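Ankyrin repeat domain protein (PDB 6MCA) is a Legionella effector with ankyrin repeats and a cysteine protease-like fold that interacts with LARP7 of the host 7SK snRNP complex. Local coordinates at residues Phe190-Val195 with Thr226-Leu231; Asp197-Phe202 with Pro216-Ile221. All coordinates share one frame; numbering follows the deposited sequence. Where two conformers were deposited one is given.

Interaction 1. Residues Phe190-Val195 with Thr226-Leu231; sequences FTVAVV and TDAAEL
Val192 reaches across to Ala228 and Ala229 with a single branch, and almost everything the two segments share depends on that methyl. With CG1 anti to the backbone N (chi1 177°), this branch points at the facing helix. There it lies 4.5 Å from Ala228 CB and 4.4 Å from Ala229 CB, lodging beside two small neighbouring side chains, and the same methyl comes 4.3 Å from Ala229 N. The second branch stands further back, Val192 CG2 being 5.2 Å from Ala228 CB. The two alanines allow the backbones to approach closely, to 6.6 Å between Val192 CA and Ala229 CA.

The pair comes from helices 188-202 and 215-233, which are consecutive in the chain and run in broadly opposite directions, making a helical hairpin near the middle of the molecule. It is a compact illustration of how alanines let helices draw together without interlocking long side chains. On the buried side, Val192 and Ala228 are screened from solvent, and Phe225 and Leu232 of helix 215-233 add to the packing around Val192.

The other flank is looser. Ala229 is partly exposed, as is Ala193, whose CB stays 6.3 Å from Ala229 CB. Thr226, also at this more open side, turns its CB from the facing segment, yet Thr226 OG1 is hydrogen-bonded both to Met222 O of its own helix and to Lys196 NZ of helix 188-202, so a polar link joins the two helices just beyond the apolar patch. On the remaining faces, helix 188-202 leans through Thr191 on Trp349, while Leu231 packs on Ile248 and Leu251 of helix 242-251.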
ATOM      1  N   PHE A 190      -2.143   2.375   0.935  1.00 23.36           N
ATOM      2  CA  PHE A 190      -0.744   2.080   1.215  1.00 27.10           C
ATOM      3  C   PHE A 190      -0.001   1.698  -0.056  1.00 29.54           C
ATOM      4  O   PHE A 190       1.130   2.143  -0.278  1.00 29.93           O
ATOM      5  CB  PHE A 190      -0.646   0.959   2.253  1.00 23.38           C
ATOM      6  CG  PHE A 190       0.749   0.431   2.451  1.00 25.61           C
ATOM      7  CD1 PHE A 190       1.633   1.075   3.301  1.00 30.26           C
ATOM      8  CD2 PHE A 190       1.172  -0.713   1.794  1.00 30.17           C
ATOM      9  CE1 PHE A 190       2.913   0.592   3.491  1.00 23.87           C
ATOM     10  CE2 PHE A 190       2.453  -1.199   1.976  1.00 37.77           C
ATOM     11  CZ  PHE A 190       3.324  -0.546   2.827  1.00 32.59           C
ATOM     12  N   THR A 191      -0.623   0.871  -0.902  1.00 25.06           N
ATOM     13  CA  THR A 191       0.034   0.436  -2.130  1.00 16.17           C
ATOM     14  C   THR A 191       0.284   1.610  -3.069  1.00 28.22           C
ATOM     15  O   THR A 191       1.369   1.726  -3.649  1.00 21.91           O
ATOM     16  CB  THR A 191      -0.803  -0.640  -2.825  1.00 31.47           C
ATOM     17  OG1 THR A 191      -0.798  -1.834  -2.032  1.00 31.59           O
ATOM     18  CG2 THR A 191      -0.237  -0.958  -4.198  1.00 20.29           C
ATOM     19  N   VAL A 192      -0.703   2.494  -3.227  1.00 19.07           N
ATOM     20  CA  VAL A 192      -0.526   3.659  -4.092  1.00 21.40           C
ATOM     21  C   VAL A 192       0.620   4.527  -3.584  1.00 25.41           C
ATOM     22  O   VAL A 192       1.503   4.944  -4.351  1.00 27.31           O
ATOM     23  CB  VAL A 192      -1.839   4.458  -4.188  1.00 31.36           C
ATOM     24  CG1 VAL A 192      -1.638   5.717  -5.016  1.00 25.36           C
ATOM     25  CG2 VAL A 192      -2.942   3.596  -4.782  1.00 27.03           C
ATOM     26  N   ALA A 193       0.629   4.798  -2.276  1.00 27.23           N
ATOM     27  CA  ALA A 193       1.680   5.634  -1.702  1.00 36.87           C
ATOM     28  C   ALA A 193       3.058   5.002  -1.884  1.00 26.42           C
ATOM     29  O   ALA A 193       4.016   5.682  -2.283  1.00 30.64           O
ATOM     30  CB  ALA A 193       1.394   5.893  -0.224  1.00 27.45           C
ATOM     31  N   VAL A 194       3.172   3.701  -1.612  0.77 22.69           N
ATOM     32  CA  VAL A 194       4.472   3.048  -1.686  0.77 25.92           C
ATOM     33  C   VAL A 194       4.937   2.927  -3.132  0.77 27.54           C
ATOM     34  O   VAL A 194       6.139   2.995  -3.405  0.77 29.02           O
ATOM     35  CB  VAL A 194       4.428   1.685  -0.966  0.77 26.97           C
ATOM     36  CG1 VAL A 194       3.957   0.574  -1.896  0.77 26.19           C
ATOM     37  CG2 VAL A 194       5.790   1.353  -0.375  0.77 31.08           C
ATOM     38  N   VAL A 195       4.009   2.797  -4.086  1.00 27.41           N
ATOM     39  CA  VAL A 195       4.403   2.717  -5.489  1.00 25.33           C
ATOM     40  C   VAL A 195       4.921   4.066  -5.967  1.00 24.42           C
ATOM     41  O   VAL A 195       5.936   4.143  -6.674  1.00 28.84           O
ATOM     42  CB  VAL A 195       3.227   2.220  -6.351  1.00 26.92           C
ATOM     43  CG1 VAL A 195       3.465   2.546  -7.819  1.00 13.93           C
ATOM     44  CG2 VAL A 195       3.039   0.727  -6.164  1.00 17.14           C
ATOM     45  N   THR A 226      -0.532  10.476  -7.469  1.00 21.78           N
ATOM     46  CA  THR A 226      -0.888  11.483  -6.476  1.00 24.23           C
ATOM     47  C   THR A 226      -2.389  11.728  -6.487  1.00 28.25           C
ATOM     48  O   THR A 226      -3.073  11.551  -5.470  1.00 26.99           O
ATOM     49  CB  THR A 226      -0.131  12.784  -6.748  1.00 32.70           C
ATOM     50  OG1 THR A 226       1.277  12.546  -6.665  1.00 28.48           O
ATOM     51  CG2 THR A 226      -0.523  13.851  -5.736  1.00 16.20           C
ATOM     52  N   ASP A 227      -2.924  12.085  -7.660  1.00 19.13           N
ATOM     53  CA  ASP A 227      -4.354  12.343  -7.762  1.00 25.95           C
ATOM     54  C   ASP A 227      -5.152  11.133  -7.301  1.00 27.37           C
ATOM     55  O   ASP A 227      -6.119  11.272  -6.541  1.00 30.84           O
ATOM     56  CB  ASP A 227      -4.716  12.725  -9.196  1.00 26.87           C
ATOM     57  CG  ASP A 227      -4.094  14.044  -9.619  1.00 50.03           C
ATOM     58  OD1 ASP A 227      -3.757  14.855  -8.731  1.00 42.07           O
ATOM     59  OD2 ASP A 227      -3.941  14.269 -10.839  1.00 43.38           O
ATOM     60  N   ALA A 228      -4.721   9.933  -7.704  1.00 18.29           N
ATOM     61  CA  ALA A 228      -5.412   8.720  -7.282  1.00 28.85           C
ATOM     62  C   ALA A 228      -5.536   8.681  -5.768  1.00 32.71           C
ATOM     63  O   ALA A 228      -6.633   8.483  -5.226  1.00 33.27           O
ATOM     64  CB  ALA A 228      -4.675   7.485  -7.804  1.00 21.23           C
ATOM     65  N   ALA A 229      -4.424   8.933  -5.068  1.00 26.38           N
ATOM     66  CA  ALA A 229      -4.447   8.947  -3.610  1.00 29.07           C
ATOM     67  C   ALA A 229      -5.549   9.861  -3.100  1.00 24.92           C
ATOM     68  O   ALA A 229      -6.391   9.449  -2.290  1.00 26.50           O
ATOM     69  CB  ALA A 229      -3.084   9.381  -3.067  1.00 22.43           C
ATOM     70  N   GLU A 230      -5.594  11.094  -3.612  1.00 13.22           N
ATOM     71  CA  GLU A 230      -6.646  12.018  -3.207  1.00 24.12           C
ATOM     72  C   GLU A 230      -8.018  11.404  -3.448  1.00 32.20           C
ATOM     73  O   GLU A 230      -8.843  11.312  -2.529  1.00 29.20           O
ATOM     74  CB  GLU A 230      -6.502  13.343  -3.956  1.00 15.72           C
ATOM     75  CG  GLU A 230      -7.547  14.383  -3.579  1.00 36.25           C
ATOM     76  CD  GLU A 230      -7.366  15.692  -4.326  1.00 37.00           C
ATOM     77  OE1 GLU A 230      -6.379  15.815  -5.082  1.00 44.14           O
ATOM     78  OE2 GLU A 230      -8.210  16.597  -4.155  1.00 48.28           O
ATOM     79  N   LEU A 231      -8.253  10.914  -4.670  1.00 26.77           N
ATOM     80  CA  LEU A 231      -9.557  10.350  -4.998  1.00 29.66           C
ATOM     81  C   LEU A 231      -9.885   9.159  -4.114  1.00 24.80           C
ATOM     82  O   LEU A 231     -11.063   8.884  -3.855  1.00 29.86           O
ATOM     83  CB  LEU A 231      -9.604   9.948  -6.471  1.00 27.41           C
ATOM     84  CG  LEU A 231      -9.716  11.093  -7.478  1.00 25.77           C
ATOM     85  CD1 LEU A 231      -9.469  10.588  -8.891  1.00 23.61           C
ATOM     86  CD2 LEU A 231     -11.073  11.770  -7.374  1.00 23.43           C
TER

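Interaction 2. Residues Asp197-Phe202 with Pro216-Ile221; sequences DSLRRF and PYIHNI
A helical hairpin brings the C-terminal half of helix 188-202 against the first turns of helix 215-233, and Leu199 is the side chain that bridges them. Its two methyls divide the work. Leu199 CD1 meets Ile221 CG2 at 4.2 Å, and Leu199 CD2 meets Ile218 CG2 at 4.4 Å, so the forked end faces two isoleucines one helical turn apart. Leu199 CD1 is anti to its CA (chi2 175°), which makes it the extended branch, the one that reaches Ile221. Both isoleucines meet Leu199 with CG2. Further along, the ring of Phe202 borders the end of Ile218, with Phe202 CE2 4.5 Å from Ile218 CD1; that ring also meets Trp383 and Trp386 of helix 373-399. Val356 and Met222 also pack against Leu199.

Charge is handled elsewhere, within helix 188-202 itself. Asp197 accepts Arg201 NE on OD2 at 2.7 Å and Arg200 NH2 on OD1 at 3.1 Å, both on the syn side and both somewhat out of the carboxylate plane; Arg200 NE adds a weak bond to OD1. The shared carboxylate draws the two guanidinium groups together, Arg200 NH2 lying 3.6 Å above the plane of the Arg201 guanidinium, over its centre. Two cationic partners should favour an ionised Asp197. Between 197-202 and 216-221, by contrast, no hydrogen bond forms, so this part of the hairpin is held by the burial and fit of branched aliphatic groups.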
ATOM      1  N   ASP A 197       6.307   6.355  -4.061  1.00 21.50           N
ATOM      2  CA  ASP A 197       7.604   6.561  -3.422  1.00 22.49           C
ATOM      3  C   ASP A 197       8.689   5.701  -4.066  1.00 25.83           C
ATOM      4  O   ASP A 197       9.841   6.135  -4.195  1.00 25.06           O
ATOM      5  CB  ASP A 197       7.505   6.268  -1.927  1.00 26.42           C
ATOM      6  CG  ASP A 197       8.794   6.569  -1.194  1.00 34.70           C
ATOM      7  OD1 ASP A 197       9.086   7.765  -0.974  1.00 37.88           O
ATOM      8  OD2 ASP A 197       9.517   5.613  -0.841  1.00 35.29           O
ATOM      9  N   SER A 198       8.337   4.482  -4.486  1.00 25.48           N
ATOM     10  CA  SER A 198       9.299   3.606  -5.138  1.00 25.67           C
ATOM     11  C   SER A 198       9.719   4.161  -6.488  1.00 27.91           C
ATOM     12  O   SER A 198      10.896   4.096  -6.849  1.00 28.48           O
ATOM     13  CB  SER A 198       8.708   2.206  -5.291  1.00 15.42           C
ATOM     14  OG  SER A 198       9.442   1.436  -6.225  1.00 26.29           O
ATOM     15  N   LEU A 199       8.772   4.713  -7.251  1.00 23.03           N
ATOM     16  CA  LEU A 199       9.136   5.362  -8.507  1.00 28.02           C
ATOM     17  C   LEU A 199      10.055   6.554  -8.262  1.00 29.74           C
ATOM     18  O   LEU A 199      11.046   6.749  -8.983  1.00 28.72           O
ATOM     19  CB  LEU A 199       7.878   5.799  -9.258  1.00 23.25           C
ATOM     20  CG  LEU A 199       7.022   4.680  -9.851  1.00 25.29           C
ATOM     21  CD1 LEU A 199       5.755   5.252 -10.463  1.00 19.32           C
ATOM     22  CD2 LEU A 199       7.812   3.888 -10.883  1.00 23.23           C
ATOM     23  N   ARG A 200       9.739   7.362  -7.242  1.00 25.68           N
ATOM     24  CA  ARG A 200      10.580   8.509  -6.913  1.00 24.17           C
ATOM     25  C   ARG A 200      12.003   8.071  -6.587  1.00 30.64           C
ATOM     26  O   ARG A 200      12.975   8.665  -7.068  1.00 25.13           O
ATOM     27  CB  ARG A 200       9.978   9.285  -5.741  1.00 30.58           C
ATOM     28  CG  ARG A 200      10.849  10.435  -5.263  1.00 22.89           C
ATOM     29  CD  ARG A 200      10.359  10.996  -3.938  1.00 27.69           C
ATOM     30  NE  ARG A 200      10.581  10.070  -2.831  1.00 36.47           N
ATOM     31  CZ  ARG A 200      11.725   9.964  -2.165  1.00 29.92           C
ATOM     32  NH1 ARG A 200      12.758  10.727  -2.493  1.00 34.84           N
ATOM     33  NH2 ARG A 200      11.837   9.094  -1.170  1.00 38.22           N
ATOM     34  N   ARG A 201      12.143   7.033  -5.760  1.00 22.82           N
ATOM     35  CA  ARG A 201      13.472   6.518  -5.444  1.00 28.46           C
ATOM     36  C   ARG A 201      14.144   5.916  -6.671  1.00 38.28           C
ATOM     37  O   ARG A 201      15.370   6.000  -6.811  1.00 30.47           O
ATOM     38  CB  ARG A 201      13.382   5.475  -4.331  1.00 26.69           C
ATOM     39  CG  ARG A 201      12.815   6.000  -3.030  1.00 27.82           C
ATOM     40  CD  ARG A 201      12.683   4.888  -2.001  1.00 33.76           C
ATOM     41  NE  ARG A 201      12.180   5.390  -0.726  1.00 39.46           N
ATOM     42  CZ  ARG A 201      12.939   5.955   0.204  1.00 45.71           C
ATOM     43  NH1 ARG A 201      14.243   6.092   0.004  1.00 51.82           N
ATOM     44  NH2 ARG A 201      12.396   6.384   1.334  1.00 43.71           N
ATOM     45  N   PHE A 202      13.359   5.313  -7.565  1.00 28.97           N
ATOM     46  CA  PHE A 202      13.917   4.643  -8.732  1.00 26.27           C
ATOM     47  C   PHE A 202      14.567   5.639  -9.679  1.00 21.94           C
ATOM     48  O   PHE A 202      15.723   5.461 -10.081  1.00 26.10           O
ATOM     49  CB  PHE A 202      12.816   3.855  -9.440  1.00 28.54           C
ATOM     50  CG  PHE A 202      13.265   3.174 -10.697  1.00 20.42           C
ATOM     51  CD1 PHE A 202      14.211   2.165 -10.657  1.00 19.07           C
ATOM     52  CD2 PHE A 202      12.732   3.539 -11.922  1.00 17.49           C
ATOM     53  CE1 PHE A 202      14.622   1.534 -11.815  1.00 21.71           C
ATOM     54  CE2 PHE A 202      13.138   2.912 -13.084  1.00 22.28           C
ATOM     55  CZ  PHE A 202      14.084   1.908 -13.031  1.00 20.18           C
ATOM     56  N   PRO A 216      10.716  11.800 -17.691  1.00 24.20           N
ATOM     57  CA  PRO A 216       9.517  12.655 -17.801  1.00 25.95           C
ATOM     58  C   PRO A 216       8.202  11.890 -17.770  1.00 35.86           C
ATOM     59  O   PRO A 216       7.315  12.225 -16.972  1.00 31.79           O
ATOM     60  CB  PRO A 216       9.736  13.373 -19.138  1.00 26.38           C
ATOM     61  CG  PRO A 216      11.204  13.472 -19.255  1.00 22.97           C
ATOM     62  CD  PRO A 216      11.739  12.188 -18.682  1.00 25.91           C
ATOM     63  N   TYR A 217       8.056  10.864 -18.615  1.00 29.57           N
ATOM     64  CA  TYR A 217       6.833  10.065 -18.620  1.00 29.71           C
ATOM     65  C   TYR A 217       6.530   9.520 -17.230  1.00 26.21           C
ATOM     66  O   TYR A 217       5.410   9.659 -16.723  1.00 22.82           O
ATOM     67  CB  TYR A 217       6.958   8.923 -19.631  1.00 28.87           C
ATOM     68  CG  TYR A 217       6.750   9.340 -21.071  1.00 31.52           C
ATOM     69  CD1 TYR A 217       6.519  10.668 -21.405  1.00 28.66           C
ATOM     70  CD2 TYR A 217       6.781   8.403 -22.095  1.00 45.98           C
ATOM     71  CE1 TYR A 217       6.327  11.052 -22.720  1.00 46.83           C
ATOM     72  CE2 TYR A 217       6.590   8.776 -23.412  1.00 45.69           C
ATOM     73  CZ  TYR A 217       6.364  10.101 -23.718  1.00 49.48           C
ATOM     74  OH  TYR A 217       6.174  10.477 -25.029  1.00 73.32           O
ATOM     75  N   ILE A 218       7.536   8.911 -16.592  1.00 19.90           N
ATOM     76  CA  ILE A 218       7.380   8.417 -15.226  1.00 25.66           C
ATOM     77  C   ILE A 218       6.844   9.516 -14.321  1.00 29.63           C
ATOM     78  O   ILE A 218       5.917   9.292 -13.529  1.00 32.37           O
ATOM     79  CB  ILE A 218       8.719   7.859 -14.706  1.00 21.85           C
ATOM     80  CG1 ILE A 218       9.161   6.663 -15.552  1.00 27.15           C
ATOM     81  CG2 ILE A 218       8.605   7.474 -13.239  1.00 20.93           C
ATOM     82  CD1 ILE A 218      10.375   5.942 -15.006  1.00 29.61           C
ATOM     83  N   HIS A 219       7.396  10.728 -14.444  1.00 26.05           N
ATOM     84  CA  HIS A 219       6.918  11.852 -13.647  1.00 20.84           C
ATOM     85  C   HIS A 219       5.408  11.996 -13.768  1.00 22.45           C
ATOM     86  O   HIS A 219       4.692  12.046 -12.758  1.00 27.20           O
ATOM     87  CB  HIS A 219       7.617  13.142 -14.081  1.00 24.05           C
ATOM     88  CG  HIS A 219       8.973  13.328 -13.475  1.00 32.03           C
ATOM     89  ND1 HIS A 219      10.053  13.792 -14.195  1.00 29.69           N
ATOM     90  CD2 HIS A 219       9.424  13.116 -12.216  1.00 43.30           C
ATOM     91  CE1 HIS A 219      11.111  13.855 -13.408  1.00 31.91           C
ATOM     92  NE2 HIS A 219      10.756  13.450 -12.201  1.00 41.85           N
ATOM     93  N   ASN A 220       4.902  12.016 -15.005  1.00 19.99           N
ATOM     94  CA  ASN A 220       3.463  12.135 -15.214  1.00 24.69           C
ATOM     95  C   ASN A 220       2.719  11.035 -14.473  1.00 24.62           C
ATOM     96  O   ASN A 220       1.736  11.301 -13.767  1.00 25.77           O
ATOM     97  CB  ASN A 220       3.146  12.096 -16.708  1.00 25.30           C
ATOM     98  CG  ASN A 220       3.700  13.293 -17.452  1.00 35.17           C
ATOM     99  OD1 ASN A 220       3.804  14.387 -16.898  1.00 32.95           O
ATOM    100  ND2 ASN A 220       4.058  13.092 -18.714  1.00 32.26           N
ATOM    101  N   ILE A 221       3.207   9.796 -14.587  1.00 14.64           N
ATOM    102  CA  ILE A 221       2.583   8.680 -13.880  1.00 26.16           C
ATOM    103  C   ILE A 221       2.500   8.991 -12.393  1.00 20.93           C
ATOM    104  O   ILE A 221       1.437   8.867 -11.770  1.00 22.81           O
ATOM    105  CB  ILE A 221       3.355   7.375 -14.147  1.00 20.59           C
ATOM    106  CG1 ILE A 221       3.289   7.014 -15.633  1.00 22.05           C
ATOM    107  CG2 ILE A 221       2.802   6.242 -13.298  1.00 16.69           C
ATOM    108  CD1 ILE A 221       4.097   5.788 -16.003  1.00 17.97           C
TER

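Followed from the N terminus, the chain crosses the two-stranded sheet 168-172/178-182 and then enters helix 188-202, whose first half supplies 190-195 and whose second half supplies 197-202. It leaves through a largely irregular connection and returns along helix 215-233, giving 216-221 before 226-231. Interaction 2 therefore closes the shorter loop, with 13 residues between its segments, and interaction 1 encloses it with 30. The two contacts nest rather than cross, as in a hairpin, with centres 13 Å apart. Interaction 1 lies nearer the middle of the molecule, beside helices 126-131 and 242-251; interaction 2 ties the hairpin's turn end to helices 355-364 and 373-399.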